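Local coordinates for protein sensory rhodopsin transducer (Thermotoga maritima, PDB 1NC7) that is of unknown function but binds magnesium ions and resembles the transducer of a microbial sensory rhodopsin, at residues F31-G39 / M113-G121. Residues are numbered along the deposited sequence; the frame is centred on the assembly and turned at random.
With EDO (1,2-ethanediol), chain O.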
loop_
_atom_site.group_PDB
_atom_site.type_symbol
_atom_site.label_atom_id
_atom_site.label_comp_id
_atom_site.label_asym_id
_atom_site.label_seq_id
_atom_site.Cartn_x
_atom_site.Cartn_y
_atom_site.Cartn_z
ATOM N N PHE D 31 7.960 -7.872 4.758
ATOM C CA PHE D 31 7.822 -6.417 4.826
ATOM C C PHE D 31 9.216 -5.795 4.864
ATOM O O PHE D 31 9.861 -5.754 5.912
ATOM C CB PHE D 31 7.052 -6.022 6.089
ATOM C CG PHE D 31 5.635 -6.506 6.106
ATOM C CD1 PHE D 31 4.630 -5.774 5.484
ATOM C CD2 PHE D 31 5.309 -7.712 6.717
ATOM C CE1 PHE D 31 3.316 -6.238 5.470
ATOM C CE2 PHE D 31 3.998 -8.186 6.708
ATOM C CZ PHE D 31 3.001 -7.447 6.083
ATOM N N PRO D 32 9.697 -5.292 3.719
ATOM C CA PRO D 32 11.031 -4.687 3.672
ATOM C C PRO D 32 11.280 -3.411 4.470
ATOM O O PRO D 32 12.387 -3.213 4.970
ATOM C CB PRO D 32 11.260 -4.465 2.174
ATOM C CG PRO D 32 10.437 -5.550 1.537
ATOM C CD PRO D 32 9.176 -5.516 2.359
ATOM N N ASP D 33 10.277 -2.544 4.592
ATOM C CA ASP D 33 10.493 -1.289 5.307
ATOM C C ASP D 33 10.034 -1.251 6.756
ATOM O O ASP D 33 8.893 -0.889 7.046
ATOM C CB ASP D 33 9.843 -0.125 4.552
ATOM C CG ASP D 33 10.275 1.230 5.095
ATOM O OD1 ASP D 33 11.023 1.264 6.095
ATOM O OD2 ASP D 33 9.871 2.262 4.523
ATOM N N GLY D 34 10.942 -1.612 7.658
ATOM C CA GLY D 34 10.640 -1.588 9.076
ATOM C C GLY D 34 11.475 -0.517 9.756
ATOM O O GLY D 34 12.660 -0.359 9.448
ATOM N N TYR D 35 10.865 0.222 10.677
ATOM C CA TYR D 35 11.564 1.285 11.392
ATOM C C TYR D 35 10.681 1.810 12.518
ATOM O O TYR D 35 9.529 2.169 12.285
ATOM C CB TYR D 35 11.879 2.431 10.423
ATOM C CG TYR D 35 12.711 3.559 10.995
ATOM C CD1 TYR D 35 14.103 3.477 11.023
ATOM C CD2 TYR D 35 12.111 4.727 11.463
ATOM C CE1 TYR D 35 14.879 4.533 11.494
ATOM C CE2 TYR D 35 12.878 5.789 11.939
ATOM C CZ TYR D 35 14.261 5.684 11.947
ATOM O OH TYR D 35 15.029 6.736 12.394
ATOM N N ILE D 36 11.213 1.850 13.735
ATOM C CA ILE D 36 10.460 2.363 14.872
ATOM C C ILE D 36 10.942 3.779 15.175
ATOM O O ILE D 36 12.045 3.961 15.685
ATOM C CB ILE D 36 10.680 1.503 16.141
ATOM C CG1 ILE D 36 10.257 0.055 15.881
ATOM C CG2 ILE D 36 9.913 2.105 17.314
ATOM C CD1 ILE D 36 8.800 -0.110 15.511
ATOM N N PRO D 37 10.134 4.803 14.844
ATOM C CA PRO D 37 10.520 6.197 15.106
ATOM C C PRO D 37 10.564 6.431 16.619
ATOM O O PRO D 37 9.995 5.653 17.376
ATOM C CB PRO D 37 9.406 6.999 14.428
ATOM C CG PRO D 37 8.900 6.066 13.360
ATOM C CD PRO D 37 8.878 4.747 14.080
ATOM N N ASN D 38 11.207 7.510 17.060
ATOM C CA ASN D 38 11.320 7.774 18.497
ATOM C C ASN D 38 10.457 8.894 19.078
ATOM O O ASN D 38 10.573 9.208 20.263
ATOM C CB ASN D 38 12.782 8.054 18.855
ATOM C CG ASN D 38 13.283 9.360 18.270
ATOM O OD1 ASN D 38 12.736 10.427 18.548
ATOM N ND2 ASN D 38 14.329 9.282 17.458
ATOM N N GLY D 39 9.594 9.495 18.268
ATOM C CA GLY D 39 8.764 10.578 18.773
ATOM C C GLY D 39 7.505 10.148 19.504
ATOM O O GLY D 39 7.100 8.987 19.444
HETATM N N MSE D 113 -1.240 -10.706 6.459
HETATM C CA MSE D 113 -0.563 -9.673 7.235
HETATM C C MSE D 113 -0.451 -8.326 6.546
HETATM O O MSE D 113 -0.375 -8.238 5.318
HETATM C CB MSE D 113 0.838 -10.139 7.619
HETATM C CG MSE D 113 0.851 -11.374 8.483
HETATM SE SE MSE D 113 2.611 -11.735 9.158
HETATM C CE MSE D 113 2.412 -13.625 9.446
ATOM N N GLN D 114 -0.415 -7.282 7.370
ATOM C CA GLN D 114 -0.310 -5.900 6.913
ATOM C C GLN D 114 0.562 -5.161 7.924
ATOM O O GLN D 114 0.467 -5.415 9.123
ATOM C CB GLN D 114 -1.711 -5.276 6.872
ATOM C CG GLN D 114 -1.787 -3.862 6.309
ATOM C CD GLN D 114 -3.224 -3.362 6.207
ATOM O OE1 GLN D 114 -4.172 -4.147 6.262
ATOM N NE2 GLN D 114 -3.390 -2.057 6.054
ATOM N N LEU D 115 1.415 -4.258 7.447
ATOM C CA LEU D 115 2.286 -3.498 8.341
ATOM C C LEU D 115 1.983 -2.012 8.232
ATOM O O LEU D 115 1.943 -1.454 7.132
ATOM C CB LEU D 115 3.762 -3.728 7.998
ATOM C CG LEU D 115 4.792 -3.007 8.880
ATOM C CD1 LEU D 115 4.719 -3.549 10.306
ATOM C CD2 LEU D 115 6.192 -3.203 8.310
ATOM N N SER D 116 1.779 -1.374 9.379
ATOM C CA SER D 116 1.481 0.048 9.405
ATOM C C SER D 116 2.409 0.765 10.359
ATOM O O SER D 116 2.810 0.218 11.381
ATOM C CB SER D 116 0.034 0.271 9.834
ATOM O OG SER D 116 -0.837 -0.439 8.980
ATOM N N ARG D 117 2.758 1.997 10.017
ATOM C CA ARG D 117 3.636 2.778 10.865
ATOM C C ARG D 117 3.005 4.104 11.249
ATOM O O ARG D 117 2.393 4.773 10.418
ATOM C CB ARG D 117 4.964 3.059 10.153
ATOM C CG ARG D 117 5.933 3.899 10.989
ATOM C CD ARG D 117 7.140 4.310 10.174
ATOM N NE ARG D 117 7.788 3.150 9.579
ATOM C CZ ARG D 117 8.764 3.219 8.681
ATOM N NH1 ARG D 117 9.212 4.399 8.273
ATOM N NH2 ARG D 117 9.284 2.106 8.183
ATOM N N LEU D 118 3.140 4.455 12.523
ATOM C CA LEU D 118 2.669 5.736 13.027
ATOM C C LEU D 118 3.935 6.489 13.422
ATOM O O LEU D 118 4.691 6.044 14.289
ATOM C CB LEU D 118 1.782 5.580 14.266
ATOM C CG LEU D 118 1.474 6.923 14.948
ATOM C CD1 LEU D 118 0.573 7.766 14.052
ATOM C CD2 LEU D 118 0.808 6.681 16.294
ATOM N N ASP D 119 4.176 7.615 12.762
ATOM C CA ASP D 119 5.338 8.440 13.051
ATOM C C ASP D 119 4.736 9.710 13.635
ATOM O O ASP D 119 4.099 10.486 12.921
ATOM C CB ASP D 119 6.097 8.759 11.762
ATOM C CG ASP D 119 7.461 9.365 12.018
ATOM O OD1 ASP D 119 7.680 9.915 13.120
ATOM O OD2 ASP D 119 8.313 9.299 11.106
ATOM N N VAL D 120 4.922 9.907 14.933
ATOM C CA VAL D 120 4.350 11.065 15.596
ATOM C C VAL D 120 5.363 11.816 16.446
ATOM O O VAL D 120 6.361 11.257 16.889
ATOM C CB VAL D 120 3.157 10.631 16.482
ATOM C CG1 VAL D 120 3.647 9.716 17.597
ATOM C CG2 VAL D 120 2.452 11.849 17.054
ATOM N N GLY D 121 5.094 13.100 16.653
ATOM C CA GLY D 121 5.967 13.930 17.457
ATOM C C GLY D 121 5.180 15.152 17.874
ATOM O O GLY D 121 3.989 15.250 17.578
HETATM C C1 EDO O . 10.961 6.602 4.612
HETATM O O1 EDO O . 12.200 6.877 5.294
HETATM C C2 EDO O . 10.156 5.627 5.408
HETATM O O2 EDO O . 10.841 4.384 5.765
HETATM O O HOH W 1 8.644 10.426 15.688
#
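F31 lays one ring face over L115, whose CB sits 3.8 Å from the ring centroid in a CH-pi contact, while M113 O lies near the ring plane at the edge. In the antiparallel eight-stranded sheet, 124-135 runs between the strands of 31-34 and 113-121, leaving these nearly parallel (12°), with axes 8.7 Å apart. That gap suits long side chains. R117 leaves its strand extended and bends at chi3 (-54°), bringing NH2 to D33 OD1 at 2.8 Å in a buried salt bridge. The D33 carboxylate and R117 guanidinium planes stand 84° apart, and the bond is weak in angle; another weak one joins NH2 to D33 O. Ethanediol, probably from crystallisation, bridges the pair: its O2 accepts from R117 NH1 (3.0 Å) and donates to D33 OD2 (2.6 Å). Y35 CB sits over the rim of one guanidinium face. E48 pairs with R117 NE, and S116 of a second subunit bonds D33 OD2. P37 sets its rigid, apolar ring against the D119 carboxylate, whose OD2 bonds Y125 of a second subunit. Glycine suits position 39: V120 O, 3.1 Å from G39 CA in a CA-H...O contact, leaves no room for a side chain. A water accepts weakly from G39 N and donates to D119 OD1 and, at 2.7 Å, to V120 O.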